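Local coordinates for protein PipY (Synechococcus elongatus, PDB 5NLC) that binds pyridoxal 5'-phosphate and is probably involved in keeping the cellular supply of this vitamin B6 cofactor in balance, at residues A[45-57]-A[73-85]. Numbering follows the deposited sequence.
Sequences GENRVQEAIAKQA and LQSNKARKAVEHF. With PO4 (phosphate ion), chain C.
Two neighbouring outer helices of the modified TIM barrel, 49-56 and 78-84, meet where Gln-56 and Ile-53 hold His-84 and where Val-49 and Ala-52 pack on Phe-85. The axes of the helix segments approach to 10.3 Å and cross at 38°. Gln-56 grips His-84 twice: its OE1, in the plane of the imidazole, accepts from His-84 ND1 at 2.8 Å, the donor approaching nearly in line with the Gln-56 carbonyl (164°), while its NE2 donates to the backbone O of His-84 at 3.1 Å. Ile-53 sets CG1 over the ring centre in a CH-pi contact, 3.6 Å from the His-84 centroid. Were His-84 reduced to an alanine, Gln-56 OE1 would probably lose this donor and Ile-53 the ring it lies against. Each helix follows a parallel barrel strand, 43-46 or 66-69, and the Phe-85 ring touches both helix 49-56 and Leu-69 of the latter strand. Ala-52 CB presses obliquely on Phe-85 CZ (3.3 Å). With CG2 anti to its carbonyl carbon, Val-49 brings that methyl to Leu-73 CD1 (3.8 Å) and Ala-81, leaving CG1 for Lys-80 CB. At the more exposed margin, Lys-80 NZ donates to Gln-50 OE1 at 2.9 Å.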
loop_
_atom_site.group_PDB
_atom_site.type_symbol
_atom_site.label_atom_id
_atom_site.label_comp_id
_atom_site.label_asym_id
_atom_site.label_seq_id
_atom_site.Cartn_x
_atom_site.Cartn_y
_atom_site.Cartn_z
ATOM N N GLY A 45 1.986 4.590 7.365
ATOM C CA GLY A 45 1.937 4.926 5.972
ATOM C C GLY A 45 2.001 6.449 5.742
ATOM O O GLY A 45 1.386 7.250 6.504
ATOM N N GLU A 46 2.715 6.823 4.682
ATOM C CA GLU A 46 2.796 8.228 4.281
ATOM C C GLU A 46 2.416 8.312 2.803
ATOM O O GLU A 46 2.629 7.373 2.060
ATOM C CB GLU A 46 4.184 8.770 4.513
ATOM C CG GLU A 46 4.572 8.931 6.020
ATOM C CD GLU A 46 4.012 10.180 6.685
ATOM O OE1 GLU A 46 3.753 11.183 5.962
ATOM O OE2 GLU A 46 3.814 10.180 7.959
ATOM N N ASN A 47 1.912 9.462 2.380
ATOM C CA ASN A 47 1.530 9.620 0.967
ATOM C C ASN A 47 2.697 10.128 0.133
ATOM O O ASN A 47 2.713 9.873 -1.036
ATOM C CB ASN A 47 0.366 10.579 0.758
ATOM C CG ASN A 47 -0.974 9.961 1.083
ATOM O OD1 ASN A 47 -1.091 8.759 1.423
ATOM N ND2 ASN A 47 -2.000 10.793 1.021
ATOM N N ARG A 48 3.592 10.887 0.732
ATOM C CA ARG A 48 4.673 11.603 0.039
ATOM C C ARG A 48 6.015 11.229 0.600
ATOM O O ARG A 48 6.216 11.286 1.800
ATOM C CB ARG A 48 4.483 13.128 0.182
ATOM C CG ARG A 48 3.398 13.645 -0.745
ATOM C CD ARG A 48 2.946 15.075 -0.465
ATOM N NE ARG A 48 1.614 15.288 -1.047
ATOM C CZ ARG A 48 0.815 16.335 -0.819
ATOM N NH1 ARG A 48 1.197 17.348 -0.033
ATOM N NH2 ARG A 48 -0.388 16.372 -1.397
ATOM N N VAL A 49 6.974 10.959 -0.280
ATOM C CA VAL A 49 8.300 10.493 0.131
ATOM C C VAL A 49 9.007 11.482 1.096
ATOM O O VAL A 49 9.471 11.074 2.168
ATOM C CB VAL A 49 9.200 10.199 -1.120
ATOM C CG1 VAL A 49 10.637 9.948 -0.737
ATOM C CG2 VAL A 49 8.694 9.004 -1.902
ATOM N N GLN A 50 9.066 12.769 0.717
ATOM C CA GLN A 50 9.807 13.779 1.513
ATOM C C GLN A 50 9.245 14.013 2.903
ATOM O O GLN A 50 10.001 14.086 3.856
ATOM C CB GLN A 50 9.931 15.107 0.761
ATOM C CG GLN A 50 10.790 15.015 -0.494
ATOM C CD GLN A 50 12.291 14.720 -0.243
ATOM O OE1 GLN A 50 12.964 14.176 -1.143
ATOM N NE2 GLN A 50 12.828 15.095 0.959
ATOM N N GLU A 51 7.936 14.059 3.028
ATOM C CA GLU A 51 7.298 14.177 4.334
ATOM C C GLU A 51 7.624 12.987 5.227
ATOM O O GLU A 51 7.894 13.173 6.423
ATOM C CB GLU A 51 5.783 14.350 4.180
ATOM C CG GLU A 51 5.416 15.678 3.531
ATOM C CD GLU A 51 3.977 15.722 3.001
ATOM O OE1 GLU A 51 3.137 14.813 3.296
ATOM O OE2 GLU A 51 3.696 16.708 2.267
ATOM N N ALA A 52 7.683 11.779 4.658
ATOM C CA ALA A 52 8.106 10.617 5.422
ATOM C C ALA A 52 9.552 10.663 5.896
ATOM O O ALA A 52 9.802 10.447 7.067
ATOM C CB ALA A 52 7.888 9.334 4.657
ATOM N N ILE A 53 10.505 10.926 4.998
ATOM C CA ILE A 53 11.929 11.030 5.360
ATOM C C ILE A 53 12.116 11.961 6.534
ATOM O O ILE A 53 12.798 11.618 7.519
ATOM C CB ILE A 53 12.780 11.578 4.188
ATOM C CG1 ILE A 53 12.879 10.545 3.081
ATOM C CG2 ILE A 53 14.204 11.975 4.605
ATOM C CD1 ILE A 53 13.409 11.126 1.787
ATOM N N ALA A 54 11.490 13.133 6.456
ATOM C CA ALA A 54 11.660 14.128 7.504
ATOM C C ALA A 54 11.328 13.540 8.882
ATOM O O ALA A 54 12.020 13.787 9.855
ATOM C CB ALA A 54 10.801 15.359 7.230
ATOM N N LYS A 55 10.322 12.695 8.936
ATOM C CA LYS A 55 9.780 12.239 10.193
ATOM C C LYS A 55 10.496 10.986 10.708
ATOM O O LYS A 55 10.441 10.688 11.898
ATOM C CB LYS A 55 8.333 11.876 9.933
ATOM C CG LYS A 55 7.392 12.270 11.017
ATOM C CD LYS A 55 5.980 11.900 10.613
ATOM C CE LYS A 55 5.384 12.936 9.710
ATOM N NZ LYS A 55 3.953 12.647 9.465
ATOM N N GLN A 56 11.109 10.235 9.794
ATOM C CA GLN A 56 11.728 8.947 10.104
ATOM C C GLN A 56 12.956 8.987 11.004
ATOM O O GLN A 56 13.165 8.035 11.767
ATOM C CB GLN A 56 12.099 8.204 8.828
ATOM C CG GLN A 56 10.887 7.705 8.087
ATOM C CD GLN A 56 11.250 6.947 6.794
ATOM O OE1 GLN A 56 12.377 7.050 6.270
ATOM N NE2 GLN A 56 10.289 6.204 6.256
ATOM N N ALA A 57 13.768 10.063 10.931
ATOM C CA ALA A 57 15.093 10.039 11.596
ATOM C C ALA A 57 15.054 9.826 13.101
ATOM O O ALA A 57 15.799 8.991 13.623
ATOM C CB ALA A 57 15.922 11.268 11.277
ATOM N N LEU A 73 4.292 7.967 -6.824
ATOM C CA LEU A 73 5.744 7.983 -6.699
ATOM C C LEU A 73 6.261 8.340 -8.061
ATOM O O LEU A 73 6.039 7.600 -9.013
ATOM C CB LEU A 73 6.251 6.622 -6.263
ATOM C CG LEU A 73 7.772 6.448 -6.226
ATOM C CD1 LEU A 73 8.463 7.535 -5.386
ATOM C CD2 LEU A 73 8.203 5.063 -5.776
ATOM N N GLN A 74 6.912 9.483 -8.177
ATOM C CA GLN A 74 7.563 9.878 -9.430
ATOM C C GLN A 74 8.843 9.117 -9.605
ATOM O O GLN A 74 9.554 8.881 -8.628
ATOM C CB GLN A 74 7.885 11.383 -9.409
ATOM C CG GLN A 74 6.680 12.293 -9.224
ATOM C CD GLN A 74 5.619 12.098 -10.290
ATOM O OE1 GLN A 74 5.918 11.730 -11.444
ATOM N NE2 GLN A 74 4.359 12.351 -9.918
ATOM N N SER A 75 9.165 8.765 -10.853
ATOM C CA SER A 75 10.371 7.951 -11.142
ATOM C C SER A 75 11.685 8.536 -10.627
ATOM O O SER A 75 12.547 7.756 -10.248
ATOM C CB SER A 75 10.474 7.593 -12.635
ATOM O OG SER A 75 9.706 6.401 -12.849
ATOM N N ASN A 76 11.802 9.876 -10.519
ATOM C CA ASN A 76 12.990 10.529 -9.967
ATOM C C ASN A 76 13.093 10.552 -8.444
ATOM O O ASN A 76 14.077 11.058 -7.898
ATOM C CB ASN A 76 13.164 11.964 -10.551
ATOM C CG ASN A 76 12.129 13.013 -10.017
ATOM O OD1 ASN A 76 11.235 12.752 -9.173
ATOM N ND2 ASN A 76 12.249 14.214 -10.552
ATOM N N LYS A 77 12.072 10.070 -7.752
ATOM C CA LYS A 77 12.089 9.891 -6.315
ATOM C C LYS A 77 12.154 8.404 -5.961
ATOM O O LYS A 77 12.079 8.052 -4.791
ATOM C CB LYS A 77 10.835 10.513 -5.663
ATOM C CG LYS A 77 10.758 12.030 -5.652
ATOM C CD LYS A 77 11.884 12.639 -4.798
ATOM C CE LYS A 77 11.999 14.153 -4.989
ATOM N NZ LYS A 77 10.760 14.853 -4.536
ATOM N N ALA A 78 12.282 7.545 -6.959
ATOM C CA ALA A 78 12.293 6.110 -6.719
ATOM C C ALA A 78 13.482 5.753 -5.806
ATOM O O ALA A 78 13.354 4.903 -4.980
ATOM C CB ALA A 78 12.317 5.340 -8.020
ATOM N N ARG A 79 14.631 6.430 -5.957
ATOM C CA ARG A 79 15.785 6.099 -5.150
ATOM C C ARG A 79 15.525 6.332 -3.667
ATOM O O ARG A 79 15.803 5.475 -2.838
ATOM C CB ARG A 79 16.991 6.890 -5.635
ATOM C CG ARG A 79 18.294 6.543 -4.946
ATOM C CD ARG A 79 19.461 7.341 -5.582
ATOM N NE ARG A 79 19.793 6.675 -6.818
ATOM C CZ ARG A 79 20.534 5.564 -6.918
ATOM N NH1 ARG A 79 21.142 5.012 -5.870
ATOM N NH2 ARG A 79 20.694 5.019 -8.100
ATOM N N LYS A 80 15.016 7.519 -3.322
ATOM C CA LYS A 80 14.646 7.782 -1.940
ATOM C C LYS A 80 13.568 6.832 -1.425
ATOM O O LYS A 80 13.582 6.487 -0.272
ATOM C CB LYS A 80 14.228 9.236 -1.736
ATOM C CG LYS A 80 15.417 10.205 -1.825
ATOM C CD LYS A 80 14.879 11.626 -1.768
ATOM C CE LYS A 80 15.991 12.659 -1.530
ATOM N NZ LYS A 80 15.606 13.936 -2.193
ATOM N N ALA A 81 12.608 6.453 -2.251
ATOM C CA ALA A 81 11.583 5.489 -1.821
ATOM C C ALA A 81 12.174 4.118 -1.483
ATOM O O ALA A 81 11.833 3.526 -0.478
ATOM C CB ALA A 81 10.539 5.345 -2.913
ATOM N N VAL A 82 13.123 3.634 -2.310
ATOM C CA VAL A 82 13.777 2.373 -2.011
ATOM C C VAL A 82 14.555 2.461 -0.690
ATOM O O VAL A 82 14.573 1.528 0.098
ATOM C CB VAL A 82 14.646 1.905 -3.172
ATOM C CG1 VAL A 82 15.422 0.641 -2.803
ATOM C CG2 VAL A 82 13.793 1.633 -4.398
ATOM N N GLU A 83 15.165 3.607 -0.450
ATOM C CA GLU A 83 16.040 3.756 0.699
ATOM C C GLU A 83 15.226 3.809 1.992
ATOM O O GLU A 83 15.712 3.307 2.987
ATOM C CB GLU A 83 16.922 5.018 0.574
ATOM C CG GLU A 83 18.091 4.908 -0.438
ATOM C CD GLU A 83 18.848 6.248 -0.664
ATOM O OE1 GLU A 83 18.261 7.337 -0.470
ATOM O OE2 GLU A 83 20.037 6.209 -1.057
ATOM N N HIS A 84 14.007 4.385 1.948
ATOM C CA HIS A 84 13.230 4.740 3.119
ATOM C C HIS A 84 11.975 3.914 3.369
ATOM O O HIS A 84 11.463 4.036 4.423
ATOM C CB HIS A 84 12.865 6.232 3.091
ATOM C CG HIS A 84 14.067 7.109 3.252
ATOM N ND1 HIS A 84 14.520 7.528 4.484
ATOM C CD2 HIS A 84 14.963 7.553 2.341
ATOM C CE1 HIS A 84 15.664 8.189 4.313
ATOM N NE2 HIS A 84 15.924 8.257 3.021
ATOM N N PHE A 85 11.448 3.162 2.412
ATOM C CA PHE A 85 10.200 2.455 2.626
ATOM C C PHE A 85 10.424 0.956 2.559
ATOM O O PHE A 85 11.168 0.445 1.731
ATOM C CB PHE A 85 9.171 2.934 1.611
ATOM C CG PHE A 85 8.648 4.342 1.918
ATOM C CD1 PHE A 85 7.590 4.517 2.784
ATOM C CD2 PHE A 85 9.213 5.434 1.345
ATOM C CE1 PHE A 85 7.123 5.782 3.104
ATOM C CE2 PHE A 85 8.779 6.713 1.629
ATOM C CZ PHE A 85 7.722 6.899 2.507
HETATM P P PO4 C . 18.456 6.839 -10.434
HETATM O O1 PO4 C . 17.267 5.961 -10.711
HETATM O O2 PO4 C . 18.247 7.588 -9.135
HETATM O O3 PO4 C . 19.685 5.958 -10.333
HETATM O O4 PO4 C . 18.637 7.801 -11.591
#